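Local coordinates for bifunctional protein PutA (Bdellovibrio bacteriovorus, PDB 5UR2) that probably couples proline dehydrogenase and L-glutamate gamma-semialdehyde dehydrogenase activities in one chain, oxidising proline to glutamate with FAD and NAD+, at residues Ile6-Leu18 and Val357-Lys369. Residues are numbered along the deposited sequence; the frame is centred on the assembly and turned at random.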
loop_
_atom_site.group_PDB
_atom_site.type_symbol
_atom_site.label_atom_id
_atom_site.label_comp_id
_atom_site.label_asym_id
_atom_site.label_seq_id
_atom_site.Cartn_x
_atom_site.Cartn_y
_atom_site.Cartn_z
ATOM N N ILE B 6 4.391 7.872 61.529
ATOM C CA ILE B 6 4.397 6.407 61.472
ATOM C C ILE B 6 5.398 5.919 60.431
ATOM O O ILE B 6 6.107 4.929 60.647
ATOM C CB ILE B 6 2.979 5.871 61.173
ATOM C CG1 ILE B 6 2.915 4.338 61.271
ATOM C CG2 ILE B 6 2.487 6.348 59.804
ATOM C CD1 ILE B 6 3.168 3.782 62.649
ATOM N N GLN B 7 5.525 6.653 59.321
ATOM C CA GLN B 7 6.445 6.259 58.265
ATOM C C GLN B 7 7.877 6.187 58.777
ATOM O O GLN B 7 8.655 5.344 58.320
ATOM C CB GLN B 7 6.311 7.213 57.077
ATOM C CG GLN B 7 4.921 7.110 56.429
ATOM C CD GLN B 7 4.530 5.657 56.110
ATOM O OE1 GLN B 7 5.341 4.869 55.619
ATOM N NE2 GLN B 7 3.298 5.289 56.450
ATOM N N SER B 8 8.243 7.063 59.717
ATOM C CA SER B 8 9.570 6.991 60.318
ATOM C C SER B 8 9.733 5.756 61.196
ATOM O O SER B 8 10.835 5.206 61.285
ATOM C CB SER B 8 9.855 8.255 61.128
ATOM O OG SER B 8 9.804 7.971 62.516
ATOM N N GLN B 9 8.673 5.325 61.883
ATOM C CA GLN B 9 8.792 4.127 62.712
ATOM C C GLN B 9 8.854 2.863 61.861
ATOM O O GLN B 9 9.529 1.894 62.229
ATOM C CB GLN B 9 7.628 4.038 63.687
ATOM C CG GLN B 9 7.410 5.294 64.509
ATOM C CD GLN B 9 6.369 5.108 65.602
ATOM O OE1 GLN B 9 6.278 4.046 66.225
ATOM N NE2 GLN B 9 5.579 6.148 65.840
ATOM N N ILE B 10 8.152 2.848 60.729
ATOM C CA ILE B 10 8.249 1.712 59.817
ATOM C C ILE B 10 9.666 1.609 59.250
ATOM O O ILE B 10 10.275 0.532 59.251
ATOM C CB ILE B 10 7.180 1.825 58.718
ATOM C CG1 ILE B 10 5.794 1.664 59.352
ATOM C CG2 ILE B 10 7.403 0.780 57.631
ATOM C CD1 ILE B 10 4.661 1.948 58.420
ATOM N N VAL B 11 10.228 2.740 58.804
ATOM C CA VAL B 11 11.600 2.736 58.292
ATOM C C VAL B 11 12.560 2.177 59.334
ATOM O O VAL B 11 13.479 1.414 59.005
ATOM C CB VAL B 11 12.014 4.147 57.831
ATOM C CG1 VAL B 11 13.522 4.216 57.586
ATOM C CG2 VAL B 11 11.279 4.510 56.563
ATOM N N SER B 12 12.369 2.551 60.604
ATOM C CA SER B 12 13.228 2.043 61.673
ATOM C C SER B 12 13.130 0.527 61.801
ATOM O O SER B 12 14.144 -0.153 62.000
ATOM C CB SER B 12 12.878 2.717 63.004
ATOM O OG SER B 12 13.126 4.105 62.931
ATOM N N ARG B 13 11.911 -0.018 61.749
ATOM C CA ARG B 13 11.761 -1.464 61.859
ATOM C C ARG B 13 12.439 -2.177 60.696
ATOM O O ARG B 13 13.089 -3.213 60.887
ATOM C CB ARG B 13 10.284 -1.840 61.940
ATOM C CG ARG B 13 10.055 -3.333 62.057
ATOM C CD ARG B 13 10.698 -3.850 63.329
ATOM N NE ARG B 13 10.290 -3.067 64.490
ATOM C CZ ARG B 13 9.213 -3.316 65.227
ATOM N NH1 ARG B 13 8.433 -4.352 64.937
ATOM N NH2 ARG B 13 8.924 -2.530 66.266
ATOM N N GLY B 14 12.303 -1.628 59.483
ATOM C CA GLY B 14 12.973 -2.218 58.334
ATOM C C GLY B 14 14.485 -2.183 58.457
ATOM O O GLY B 14 15.173 -3.133 58.067
ATOM N N GLU B 15 15.022 -1.103 59.035
ATOM C CA GLU B 15 16.465 -1.020 59.235
ATOM C C GLU B 15 16.950 -2.081 60.215
ATOM O O GLU B 15 18.019 -2.670 60.015
ATOM C CB GLU B 15 16.850 0.379 59.720
ATOM C CG GLU B 15 16.717 1.461 58.653
ATOM C CD GLU B 15 17.002 2.855 59.193
ATOM O OE1 GLU B 15 17.149 2.991 60.422
ATOM O OE2 GLU B 15 17.083 3.811 58.390
ATOM N N GLU B 16 16.172 -2.354 61.270
ATOM C CA GLU B 16 16.532 -3.433 62.187
ATOM C C GLU B 16 16.548 -4.778 61.480
ATOM O O GLU B 16 17.494 -5.557 61.643
ATOM C CB GLU B 16 15.560 -3.481 63.363
ATOM C CG GLU B 16 15.764 -4.684 64.283
ATOM C CD GLU B 16 14.683 -4.801 65.356
ATOM O OE1 GLU B 16 13.865 -3.857 65.486
ATOM O OE2 GLU B 16 14.669 -5.826 66.079
ATOM N N ILE B 17 15.531 -5.045 60.652
ATOM C CA ILE B 17 15.437 -6.330 59.961
ATOM C C ILE B 17 16.625 -6.523 59.030
ATOM O O ILE B 17 17.241 -7.595 59.000
ATOM C CB ILE B 17 14.093 -6.432 59.208
ATOM C CG1 ILE B 17 12.933 -6.543 60.205
ATOM C CG2 ILE B 17 14.110 -7.575 58.198
ATOM C CD1 ILE B 17 11.563 -6.431 59.554
ATOM N N LEU B 18 16.988 -5.484 58.282
ATOM C CA LEU B 18 18.134 -5.590 57.386
ATOM C C LEU B 18 19.449 -5.702 58.160
ATOM O O LEU B 18 20.394 -6.348 57.687
ATOM C CB LEU B 18 18.155 -4.400 56.429
ATOM C CG LEU B 18 16.962 -4.372 55.457
ATOM C CD1 LEU B 18 16.816 -3.020 54.793
ATOM C CD2 LEU B 18 17.095 -5.436 54.396
ATOM N N VAL B 357 10.861 -6.495 52.685
ATOM C CA VAL B 357 11.106 -6.067 54.067
ATOM C C VAL B 357 10.283 -4.826 54.413
ATOM O O VAL B 357 9.794 -4.700 55.539
ATOM C CB VAL B 357 12.612 -5.842 54.316
ATOM C CG1 VAL B 357 12.847 -5.142 55.655
ATOM C CG2 VAL B 357 13.345 -7.171 54.330
ATOM N N ARG B 358 10.108 -3.896 53.459
ATOM C CA ARG B 358 9.222 -2.751 53.688
ATOM C C ARG B 358 7.808 -3.203 54.045
ATOM O O ARG B 358 7.259 -2.805 55.085
ATOM C CB ARG B 358 9.197 -1.838 52.458
ATOM C CG ARG B 358 7.965 -0.920 52.371
ATOM C CD ARG B 358 7.962 0.174 53.441
ATOM N NE ARG B 358 6.619 0.731 53.653
ATOM C CZ ARG B 358 6.373 1.897 54.254
ATOM N NH1 ARG B 358 7.375 2.640 54.700
ATOM N NH2 ARG B 358 5.123 2.324 54.416
ATOM N N THR B 359 7.215 -4.053 53.196
ATOM C CA THR B 359 5.873 -4.585 53.437
ATOM C C THR B 359 5.778 -5.270 54.795
ATOM O O THR B 359 4.843 -5.026 55.570
ATOM C CB THR B 359 5.506 -5.575 52.328
ATOM O OG1 THR B 359 5.665 -4.944 51.047
ATOM C CG2 THR B 359 4.046 -6.073 52.492
ATOM N N LEU B 360 6.728 -6.159 55.088
ATOM C CA LEU B 360 6.711 -6.865 56.365
ATOM C C LEU B 360 6.807 -5.895 57.544
ATOM O O LEU B 360 6.094 -6.054 58.542
ATOM C CB LEU B 360 7.852 -7.885 56.410
ATOM C CG LEU B 360 7.814 -8.990 55.342
ATOM C CD1 LEU B 360 9.117 -9.786 55.308
ATOM C CD2 LEU B 360 6.657 -9.913 55.608
ATOM N N ALA B 361 7.696 -4.901 57.456
ATOM C CA ALA B 361 7.882 -3.959 58.563
ATOM C C ALA B 361 6.642 -3.096 58.777
ATOM O O ALA B 361 6.291 -2.779 59.919
ATOM C CB ALA B 361 9.104 -3.071 58.312
ATOM N N ALA B 362 5.978 -2.690 57.696
ATOM C CA ALA B 362 4.736 -1.931 57.835
ATOM C C ALA B 362 3.670 -2.759 58.546
ATOM O O ALA B 362 3.015 -2.283 59.479
ATOM C CB ALA B 362 4.243 -1.480 56.459
ATOM N N CYS B 363 3.509 -4.020 58.146
ATOM C CA CYS B 363 2.543 -4.874 58.820
ATOM C C CYS B 363 2.852 -4.983 60.312
ATOM O O CYS B 363 1.946 -4.896 61.149
ATOM C CB CYS B 363 2.525 -6.251 58.170
ATOM S SG CYS B 363 1.828 -6.279 56.497
ATOM N N MET B 364 4.127 -5.153 60.664
ATOM C CA MET B 364 4.487 -5.296 62.071
ATOM C C MET B 364 4.056 -4.079 62.866
ATOM O O MET B 364 3.504 -4.209 63.965
ATOM C CB MET B 364 5.991 -5.500 62.229
ATOM C CG MET B 364 6.516 -6.829 61.734
ATOM S SD MET B 364 8.316 -6.872 61.796
ATOM C CE MET B 364 8.606 -8.514 61.149
ATOM N N LEU B 365 4.318 -2.886 62.328
ATOM C CA LEU B 365 4.011 -1.653 63.045
ATOM C C LEU B 365 2.507 -1.442 63.147
ATOM O O LEU B 365 1.986 -1.110 64.223
ATOM C CB LEU B 365 4.680 -0.460 62.352
ATOM C CG LEU B 365 5.979 0.022 62.992
ATOM C CD1 LEU B 365 5.721 0.595 64.371
ATOM C CD2 LEU B 365 6.941 -1.137 63.092
ATOM N N TYR B 366 1.792 -1.651 62.037
ATOM C CA TYR B 366 0.341 -1.509 62.049
ATOM C C TYR B 366 -0.273 -2.437 63.089
ATOM O O TYR B 366 -1.202 -2.051 63.819
ATOM C CB TYR B 366 -0.232 -1.803 60.654
ATOM C CG TYR B 366 0.188 -0.829 59.561
ATOM C CD1 TYR B 366 0.430 0.520 59.826
ATOM C CD2 TYR B 366 0.387 -1.279 58.265
ATOM C CE1 TYR B 366 0.834 1.406 58.797
ATOM C CE2 TYR B 366 0.800 -0.413 57.241
ATOM C CZ TYR B 366 1.015 0.923 57.506
ATOM O OH TYR B 366 1.420 1.753 56.469
ATOM N N ALA B 367 0.260 -3.660 63.200
ATOM C CA ALA B 367 -0.194 -4.553 64.262
ATOM C C ALA B 367 0.139 -3.979 65.634
ATOM O O ALA B 367 -0.680 -4.044 66.558
ATOM C CB ALA B 367 0.422 -5.944 64.093
ATOM N N GLU B 368 1.336 -3.405 65.790
ATOM C CA GLU B 368 1.741 -2.920 67.110
ATOM C C GLU B 368 0.944 -1.693 67.526
ATOM O O GLU B 368 0.605 -1.543 68.702
ATOM C CB GLU B 368 3.240 -2.621 67.140
ATOM C CG GLU B 368 4.086 -3.878 67.187
ATOM C CD GLU B 368 5.549 -3.639 66.864
ATOM O OE1 GLU B 368 6.003 -2.473 66.951
ATOM O OE2 GLU B 368 6.236 -4.630 66.517
ATOM N N LYS B 369 0.634 -0.804 66.582
ATOM C CA LYS B 369 -0.175 0.357 66.927
ATOM C C LYS B 369 -1.586 -0.034 67.356
ATOM O O LYS B 369 -2.239 0.751 68.052
ATOM C CB LYS B 369 -0.230 1.335 65.753
ATOM C CG LYS B 369 1.112 2.006 65.438
ATOM C CD LYS B 369 1.666 2.773 66.643
ATOM C CE LYS B 369 3.015 3.439 66.349
ATOM N NZ LYS B 369 3.640 4.063 67.562
#
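I10, R13 and A361 are the knobs by which two helices interlock. I10 fills the hole between R358, A361, A362 and L365, with its CG1 3.8 Å from L365 CB and its CD1 4.0 Å from A362 CB; R13 enters the one between A361, M364, L365 and E368. In the reverse direction A361 enters a hole formed by I10, R13, G14 and I17; because G14 has no side chain, A361 CB comes within 3.7 Å of G14 N, and the axes approach to 8.4 Å. Further along, I17 CG2 packs on V357 CG1 at 3.7 Å, while I17 CD1 meets the CE methyl of M364.

Helix 357-369 follows the sixth strand, 349-353, of the proline dehydrogenase TIM barrel, and segment 6-18 of the N-terminal helix 6-22 packs on its outer side, the N-to-C directions 122° apart.

Polar bonds flank this apolar seam. The R13 chain folds back beyond CG, bringing its guanidinium end-on to E368 in a two-pronged salt bridge: NH1 reaches OE2 at 2.7 Å, nearly straight (172°), and NH2 reaches OE1, tilted from the guanidinium plane, while L365 CD2 covers one face. R358 directs both NH1 and NH2 to the single oxygen OE1 of Q7, NH2 at 2.8 Å on a lone pair, with amide and guanidinium nearly coplanar. I10 CG2 lies over a face of this guanidinium, whose NH2 also forms a salt bridge with E335. Beside the R13-E368 pair, K369 NZ donates to Q9 OE1 at 3.0 Å.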